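Local coordinates for protein IroE-like serine hydrolase (Shewanella oneidensis, PDB 3GFF) that is an IroE-like serine hydrolase of the esterase D family that probably acts on ester bonds, at residues A[91-99]-A[173-182]; A[159-169]-A[194-202]. All blocks are in the same frame, centred on the assembly; numbering follows the deposited sequence.

Contact 1. Residues A[91-99]-A[173-182]; sequences TPTHTLVLP and WFDSPHYLTL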
# COMPACT_ATOMS: atom_id res chain seq x y z
N THR A 91 4.90 24.39 -10.07
CA THR A 91 4.66 25.63 -9.33
C THR A 91 3.74 26.57 -10.10
O THR A 91 3.96 26.86 -11.25
CB THR A 91 5.99 26.32 -8.91
OG1 THR A 91 6.82 26.57 -10.05
CG2 THR A 91 6.76 25.41 -7.91
N PRO A 92 2.64 26.99 -9.46
CA PRO A 92 1.66 27.85 -10.12
C PRO A 92 2.06 29.32 -10.17
O PRO A 92 1.60 30.05 -11.08
CB PRO A 92 0.41 27.65 -9.27
CG PRO A 92 0.93 27.29 -7.88
CD PRO A 92 2.24 26.63 -8.08
N THR A 93 2.89 29.75 -9.22
CA THR A 93 3.38 31.10 -9.17
C THR A 93 4.91 31.10 -9.09
O THR A 93 5.53 30.11 -8.69
CB THR A 93 2.76 31.89 -7.97
OG1 THR A 93 3.00 31.20 -6.73
CG2 THR A 93 1.25 32.03 -8.16
N HIS A 94 5.48 32.22 -9.49
CA HIS A 94 6.90 32.45 -9.50
C HIS A 94 7.37 33.19 -8.24
O HIS A 94 6.81 34.20 -7.86
CB HIS A 94 7.28 33.30 -10.72
CG HIS A 94 8.73 33.68 -10.76
ND1 HIS A 94 9.74 32.77 -11.01
CD2 HIS A 94 9.35 34.88 -10.57
CE1 HIS A 94 10.91 33.39 -10.96
NE2 HIS A 94 10.70 34.66 -10.66
N THR A 95 8.42 32.65 -7.62
CA THR A 95 9.12 33.29 -6.50
C THR A 95 10.51 32.66 -6.45
O THR A 95 10.70 31.51 -6.85
CB THR A 95 8.43 33.13 -5.12
OG1 THR A 95 9.15 33.86 -4.12
CG2 THR A 95 8.38 31.66 -4.71
N LEU A 96 11.47 33.45 -5.97
CA LEU A 96 12.85 33.01 -5.79
C LEU A 96 13.15 32.69 -4.33
O LEU A 96 14.28 32.34 -4.02
CB LEU A 96 13.80 34.13 -6.23
CG LEU A 96 13.73 34.56 -7.71
CD1 LEU A 96 14.51 35.84 -7.96
CD2 LEU A 96 14.16 33.40 -8.63
N VAL A 97 12.15 32.78 -3.45
CA VAL A 97 12.38 32.62 -2.02
C VAL A 97 11.50 31.58 -1.34
O VAL A 97 10.44 31.23 -1.83
CB VAL A 97 12.22 33.99 -1.22
CG1 VAL A 97 13.28 35.05 -1.63
CG2 VAL A 97 10.79 34.56 -1.37
N LEU A 98 12.00 31.08 -0.21
CA LEU A 98 11.27 30.18 0.67
C LEU A 98 10.37 31.08 1.53
O LEU A 98 10.54 32.28 1.52
CB LEU A 98 12.24 29.39 1.57
CG LEU A 98 13.16 28.36 0.91
CD1 LEU A 98 14.46 28.17 1.67
CD2 LEU A 98 12.41 27.01 0.73
N PRO A 99 9.39 30.51 2.28
CA PRO A 99 8.49 31.31 3.13
C PRO A 99 9.19 32.19 4.15
O PRO A 99 8.64 33.21 4.60
CB PRO A 99 7.67 30.23 3.85
CG PRO A 99 7.69 29.08 2.94
CD PRO A 99 9.06 29.07 2.33
N TRP A 173 2.96 25.64 1.38
CA TRP A 173 3.95 26.62 1.83
C TRP A 173 4.61 27.36 0.65
O TRP A 173 5.12 28.50 0.79
CB TRP A 173 5.00 25.95 2.71
CG TRP A 173 5.77 24.89 2.00
CD1 TRP A 173 5.52 23.56 2.03
CD2 TRP A 173 6.89 25.07 1.11
NE1 TRP A 173 6.43 22.89 1.25
CE2 TRP A 173 7.27 23.80 0.65
CE3 TRP A 173 7.60 26.19 0.66
CZ2 TRP A 173 8.32 23.60 -0.23
CZ3 TRP A 173 8.64 26.00 -0.23
CH2 TRP A 173 9.00 24.71 -0.66
N PHE A 174 4.57 26.76 -0.55
CA PHE A 174 5.23 27.37 -1.66
C PHE A 174 4.60 28.73 -1.97
O PHE A 174 3.39 28.84 -2.13
CB PHE A 174 5.27 26.49 -2.90
CG PHE A 174 5.96 27.14 -4.04
CD1 PHE A 174 7.32 27.17 -4.11
CD2 PHE A 174 5.24 27.83 -4.99
CE1 PHE A 174 7.96 27.82 -5.14
CE2 PHE A 174 5.87 28.47 -6.02
CZ PHE A 174 7.23 28.45 -6.11
N ASP A 175 5.45 29.75 -2.01
CA ASP A 175 5.04 31.12 -2.30
C ASP A 175 3.87 31.54 -1.43
O ASP A 175 2.96 32.23 -1.90
CB ASP A 175 4.75 31.29 -3.80
CG ASP A 175 4.48 32.75 -4.19
OD1 ASP A 175 4.90 33.66 -3.46
OD2 ASP A 175 3.86 33.00 -5.24
N SER A 176 3.90 31.11 -0.17
CA SER A 176 2.93 31.52 0.85
C SER A 176 3.37 32.85 1.49
O SER A 176 4.58 33.05 1.75
CB SER A 176 2.78 30.49 1.96
OG SER A 176 4.03 30.15 2.54
N PRO A 177 2.39 33.72 1.83
CA PRO A 177 0.93 33.51 1.75
C PRO A 177 0.24 33.75 0.40
O PRO A 177 -0.94 33.46 0.27
CB PRO A 177 0.40 34.54 2.77
CG PRO A 177 1.35 35.66 2.68
CD PRO A 177 2.71 35.05 2.36
N HIS A 178 0.96 34.31 -0.56
CA HIS A 178 0.44 34.67 -1.86
C HIS A 178 -0.34 33.59 -2.61
O HIS A 178 -1.50 33.85 -3.00
CB HIS A 178 1.55 35.21 -2.77
CG HIS A 178 1.10 35.58 -4.15
ND1 HIS A 178 0.46 36.78 -4.43
CD2 HIS A 178 1.23 34.94 -5.33
CE1 HIS A 178 0.19 36.83 -5.73
NE2 HIS A 178 0.64 35.73 -6.30
N TYR A 179 0.25 32.43 -2.88
CA TYR A 179 -0.49 31.44 -3.65
C TYR A 179 -1.71 30.94 -2.89
O TYR A 179 -2.80 30.83 -3.43
CB TYR A 179 0.38 30.27 -4.19
CG TYR A 179 -0.48 29.28 -4.95
CD1 TYR A 179 -1.13 29.67 -6.10
CD2 TYR A 179 -0.69 27.98 -4.47
CE1 TYR A 179 -1.95 28.83 -6.76
CE2 TYR A 179 -1.50 27.10 -5.15
CZ TYR A 179 -2.14 27.54 -6.29
OH TYR A 179 -2.96 26.71 -6.99
N LEU A 180 -1.52 30.64 -1.62
CA LEU A 180 -2.58 30.14 -0.78
C LEU A 180 -3.79 31.08 -0.78
O LEU A 180 -4.91 30.61 -0.77
CB LEU A 180 -2.02 29.94 0.63
CG LEU A 180 -2.98 29.45 1.71
CD1 LEU A 180 -3.57 28.07 1.33
CD2 LEU A 180 -2.24 29.40 3.05
N THR A 181 -3.57 32.40 -0.77
CA THR A 181 -4.65 33.38 -0.81
C THR A 181 -5.42 33.24 -2.10
O THR A 181 -6.64 33.35 -2.10
CB THR A 181 -4.14 34.85 -0.71
OG1 THR A 181 -3.51 35.04 0.56
CG2 THR A 181 -5.27 35.82 -0.83
N LEU A 182 -4.72 33.03 -3.22
CA LEU A 182 -5.38 32.82 -4.52
C LEU A 182 -6.29 31.61 -4.48
O LEU A 182 -7.39 31.64 -5.03
CB LEU A 182 -4.36 32.64 -5.64
CG LEU A 182 -3.80 33.91 -6.27
CD1 LEU A 182 -3.66 35.03 -5.27
CD2 LEU A 182 -2.50 33.58 -6.99
O HOH W 1 7.31 33.82 -2.03
O HOH W 2 8.16 30.28 -0.85
O HOH W 3 6.21 34.06 3.70
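P99 rests its CG against the carbonyl oxygen of W173, an atom already gripped from within its own turn. S176 N and S176 OG both reach W173 O from one face of the carbonyl plane, OG to O being 2.6 Å, and the backbone bond closes a type II beta turn from W173 to S176. S176 OG has a further partner in Y215 OH. Alongside, P99 CD packs 3.6 Å from W173 CE3 of the indole, and L98 CD2 meets the next ring atom, CZ3.

F174 turns its ring to the other loop, CG anti to the backbone N (chi1 180°). T91 CG2 sits over one face, offset toward the rim, a CH-pi contact 3.7 Å from the F174 centroid, while T93 O lies in the ring plane at the edge, 3.2 Å from F174 CE2. P92 CG stands centrally over Y179, 3.4 Å from the ring centroid; Y179 OH goes on to E153.

T93 OG1 donates to D175 OD2; the modelled 2.5 Å between them is very short, and that exact length is doubtful. D175 OD1 takes a proton from a water that also bonds T95 OG1, and this hydroxyl accepts V97 N in an ST turn. Two more waters bridge backbones, one from V97 O to D175 N, the other from P99 O to S176 O.

The 91-99 loop and the turn leading into helix 178-189 lie beyond the C-terminal end of strand 164-168, the side where alpha/beta hydrolases place their active site; W173, meeting F146 and H216 and next to a bound imidazole, probably from the crystallisation liquor, lies near the probable catalytic triad.

Contact 2. Residues A[159-169]-A[194-202]; sequences RPLFSAYLALD and QKQLFMAIA
K195 sends its amino group back to the loop ahead of strand 164-168, where NZ donates to F162 O at 2.9 Å, nearly along the C=O axis. A longer, weak bond runs from K195 NZ to R159 O, and a water bonded to NZ also donates to R159 O and meets Y165 OH. With CG anti to the carbonyl carbon (chi1 -56°) and a bend at chi2, the lysine chain folds over to reach this knot of oxygens.

From there strands 164-168 and 195-201 run parallel; on the first, Y165 and A167 each use both N and O toward the second, with S163 O before them and D169 N after. Q196 N reaches S163 O only weakly, but Q196 O receives Y165 N, Y165 O receives F198 N, and F198 O receives A167 N at 2.9 Å with an almost straight N-H (176°). A167 O then takes A200 N, and A200 O takes D169 N.

These neighbouring strands of the central sheet are joined by a beta-alpha-beta crossover through helix 178-189, as in the alpha/beta hydrolase fold. On one face A167 CB meets L197 CD1 at 4.1 Å, under helices 146-156 and 215-230. On the other L168 CD2 touches A200 CB at 3.6 Å and lies at the edge of the F198 ring, while L166 CG packs against CD2 of the same ring; helix 250-263 covers L166 and Q196.

Past the strand end, D169 divides its carboxylate: OD1 accepts A202 N at 2.9 Å from above the carboxylate plane and a water shared with A202 O, while OD2 bonds H216 and H247, consistent with a Ser-His-Asp triad. A leucine in its place would probably leave A202 N, H216 and H247 without their carboxylate partner and H247 less firmly oriented. V250 packs against both D169 and A202.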
# COMPACT_ATOMS: atom_id res chain seq x y z
N ARG A 159 -9.96 23.64 -14.89
CA ARG A 159 -9.56 22.83 -16.05
C ARG A 159 -10.63 21.77 -16.24
O ARG A 159 -10.95 21.05 -15.29
CB ARG A 159 -8.19 22.15 -15.86
CG ARG A 159 -7.06 23.12 -15.57
CD ARG A 159 -7.10 24.33 -16.51
NE ARG A 159 -5.84 25.07 -16.48
CZ ARG A 159 -4.82 24.88 -17.34
NH1 ARG A 159 -4.88 23.97 -18.30
NH2 ARG A 159 -3.73 25.63 -17.23
N PRO A 160 -11.22 21.71 -17.45
CA PRO A 160 -12.33 20.78 -17.73
C PRO A 160 -12.04 19.28 -17.85
O PRO A 160 -12.95 18.49 -17.70
CB PRO A 160 -12.94 21.37 -19.03
CG PRO A 160 -11.84 22.08 -19.68
CD PRO A 160 -10.94 22.60 -18.60
N LEU A 161 -10.78 18.91 -18.08
CA LEU A 161 -10.36 17.53 -18.26
C LEU A 161 -10.62 16.63 -17.03
O LEU A 161 -11.05 15.47 -17.19
CB LEU A 161 -8.85 17.48 -18.54
CG LEU A 161 -8.19 16.11 -18.71
CD1 LEU A 161 -8.78 15.38 -19.95
CD2 LEU A 161 -6.65 16.18 -18.82
N PHE A 162 -10.30 17.14 -15.84
CA PHE A 162 -10.34 16.33 -14.62
C PHE A 162 -11.61 16.55 -13.79
O PHE A 162 -12.02 17.67 -13.61
CB PHE A 162 -9.14 16.65 -13.70
CG PHE A 162 -7.79 16.45 -14.32
CD1 PHE A 162 -7.29 15.19 -14.54
CD2 PHE A 162 -6.98 17.54 -14.63
CE1 PHE A 162 -6.01 15.00 -15.10
CE2 PHE A 162 -5.70 17.36 -15.19
CZ PHE A 162 -5.23 16.09 -15.42
N SER A 163 -12.21 15.47 -13.28
CA SER A 163 -13.38 15.58 -12.37
C SER A 163 -13.00 15.36 -10.91
O SER A 163 -13.75 15.75 -10.00
CB SER A 163 -14.48 14.59 -12.76
OG SER A 163 -13.96 13.28 -12.89
N ALA A 164 -11.85 14.76 -10.69
CA ALA A 164 -11.42 14.38 -9.33
C ALA A 164 -9.95 14.61 -9.15
O ALA A 164 -9.14 14.31 -10.06
CB ALA A 164 -11.72 12.86 -9.03
N TYR A 165 -9.60 15.04 -7.95
CA TYR A 165 -8.22 15.31 -7.59
C TYR A 165 -7.87 14.70 -6.24
O TYR A 165 -8.65 14.73 -5.27
CB TYR A 165 -8.00 16.83 -7.50
CG TYR A 165 -8.29 17.62 -8.76
CD1 TYR A 165 -7.32 17.76 -9.73
CD2 TYR A 165 -9.51 18.23 -8.97
CE1 TYR A 165 -7.56 18.47 -10.89
CE2 TYR A 165 -9.75 18.98 -10.13
CZ TYR A 165 -8.76 19.08 -11.08
OH TYR A 165 -8.89 19.78 -12.26
N LEU A 166 -6.66 14.17 -6.19
CA LEU A 166 -6.05 13.64 -5.01
C LEU A 166 -4.85 14.52 -4.76
O LEU A 166 -3.91 14.51 -5.57
CB LEU A 166 -5.64 12.17 -5.14
CG LEU A 166 -6.71 11.18 -4.67
CD1 LEU A 166 -7.88 11.15 -5.62
CD2 LEU A 166 -6.12 9.77 -4.44
N ALA A 167 -4.90 15.28 -3.66
CA ALA A 167 -3.81 16.20 -3.27
C ALA A 167 -3.17 15.63 -2.00
O ALA A 167 -3.74 15.70 -0.94
CB ALA A 167 -4.33 17.60 -3.05
N LEU A 168 -2.00 15.01 -2.15
CA LEU A 168 -1.33 14.28 -1.08
C LEU A 168 -0.17 15.10 -0.46
O LEU A 168 0.91 15.22 -1.02
CB LEU A 168 -0.85 12.92 -1.61
CG LEU A 168 -1.90 12.10 -2.40
CD1 LEU A 168 -1.33 10.77 -2.99
CD2 LEU A 168 -3.15 11.89 -1.54
N ASP A 169 -0.47 15.66 0.69
CA ASP A 169 0.42 16.51 1.47
C ASP A 169 0.94 17.64 0.64
O ASP A 169 2.13 17.86 0.52
CB ASP A 169 1.54 15.71 2.10
CG ASP A 169 1.89 16.22 3.48
OD1 ASP A 169 0.94 16.62 4.19
OD2 ASP A 169 3.07 16.18 3.85
N GLN A 194 -19.25 20.28 -10.37
CA GLN A 194 -19.28 18.87 -9.92
C GLN A 194 -17.88 18.29 -9.86
O GLN A 194 -17.51 17.37 -10.62
CB GLN A 194 -20.20 18.02 -10.80
CG GLN A 194 -21.65 18.45 -10.82
CD GLN A 194 -22.24 18.69 -9.43
OE1 GLN A 194 -22.56 19.83 -9.08
NE2 GLN A 194 -22.39 17.63 -8.64
N LYS A 195 -17.11 18.88 -8.96
CA LYS A 195 -15.74 18.48 -8.76
C LYS A 195 -15.62 17.71 -7.46
O LYS A 195 -16.54 17.69 -6.64
CB LYS A 195 -14.85 19.72 -8.76
CG LYS A 195 -14.97 20.57 -10.03
CD LYS A 195 -14.39 19.85 -11.23
CE LYS A 195 -14.48 20.67 -12.48
NZ LYS A 195 -13.76 20.02 -13.59
N GLN A 196 -14.49 17.02 -7.35
CA GLN A 196 -14.09 16.23 -6.17
C GLN A 196 -12.63 16.47 -5.82
O GLN A 196 -11.79 16.53 -6.68
CB GLN A 196 -14.37 14.73 -6.37
CG GLN A 196 -15.89 14.38 -6.23
CD GLN A 196 -16.20 12.92 -6.57
OE1 GLN A 196 -16.44 12.59 -7.71
NE2 GLN A 196 -16.27 12.07 -5.57
N LEU A 197 -12.38 16.64 -4.52
CA LEU A 197 -11.05 16.86 -3.98
C LEU A 197 -10.90 16.01 -2.71
O LEU A 197 -11.78 15.98 -1.85
CB LEU A 197 -10.84 18.34 -3.60
CG LEU A 197 -9.52 18.62 -2.84
CD1 LEU A 197 -8.27 18.41 -3.71
CD2 LEU A 197 -9.55 20.01 -2.26
N PHE A 198 -9.79 15.29 -2.64
CA PHE A 198 -9.41 14.54 -1.43
C PHE A 198 -8.07 15.08 -1.04
O PHE A 198 -7.17 15.18 -1.88
CB PHE A 198 -9.31 13.03 -1.70
CG PHE A 198 -8.67 12.23 -0.57
CD1 PHE A 198 -9.44 11.76 0.48
CD2 PHE A 198 -7.32 11.95 -0.59
CE1 PHE A 198 -8.88 11.03 1.51
CE2 PHE A 198 -6.74 11.22 0.42
CZ PHE A 198 -7.53 10.77 1.49
N MSE A 199 -7.92 15.47 0.23
CA MSE A 199 -6.61 15.88 0.75
C MSE A 199 -6.07 14.89 1.79
O MSE A 199 -6.79 14.50 2.73
CB MSE A 199 -6.68 17.26 1.43
CG MSE A 199 -6.91 18.40 0.48
SE MSE A 199 -7.18 20.07 1.40
CE MSE A 199 -5.46 20.18 2.36
N ALA A 200 -4.82 14.47 1.62
CA ALA A 200 -4.13 13.65 2.63
C ALA A 200 -3.25 14.66 3.33
O ALA A 200 -2.63 15.49 2.65
CB ALA A 200 -3.26 12.53 2.00
N ILE A 201 -3.20 14.60 4.65
CA ILE A 201 -2.41 15.54 5.43
C ILE A 201 -1.55 14.75 6.40
O ILE A 201 -2.08 14.10 7.31
CB ILE A 201 -3.30 16.56 6.22
CG1 ILE A 201 -4.28 17.26 5.28
CG2 ILE A 201 -2.41 17.59 6.97
CD1 ILE A 201 -5.36 18.16 5.96
N ALA A 202 -0.22 14.80 6.20
CA ALA A 202 0.72 14.06 7.04
C ALA A 202 1.19 14.91 8.24
O ALA A 202 0.71 16.01 8.45
CB ALA A 202 1.92 13.57 6.20
O HOH W 4 -11.08 21.13 -12.56
O HOH W 5 -16.44 14.89 -9.58
O HOH W 6 1.18 18.06 6.52

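In the fold
Following the chain from the N terminus, residues 91-99 come first, in the long loop between helices 86-89 and 114-132. The chain then builds strand 138-144 and helix 146-156 before entering 159-169, the first half of contact 2. Residues 173-182 follow almost at once and close contact 1 back onto the 91-99 loop; helix 178-189 then leads to 194-202, which closes contact 2. The segments alternate, so the two closures cross rather than nest. Their centres are about 19 Å apart: contact 2 lies deep in the chain, joining two adjacent strands toward the 235-241 side of the sheet, whereas contact 1 ties an outlying loop to the start of the crossover helix linking them.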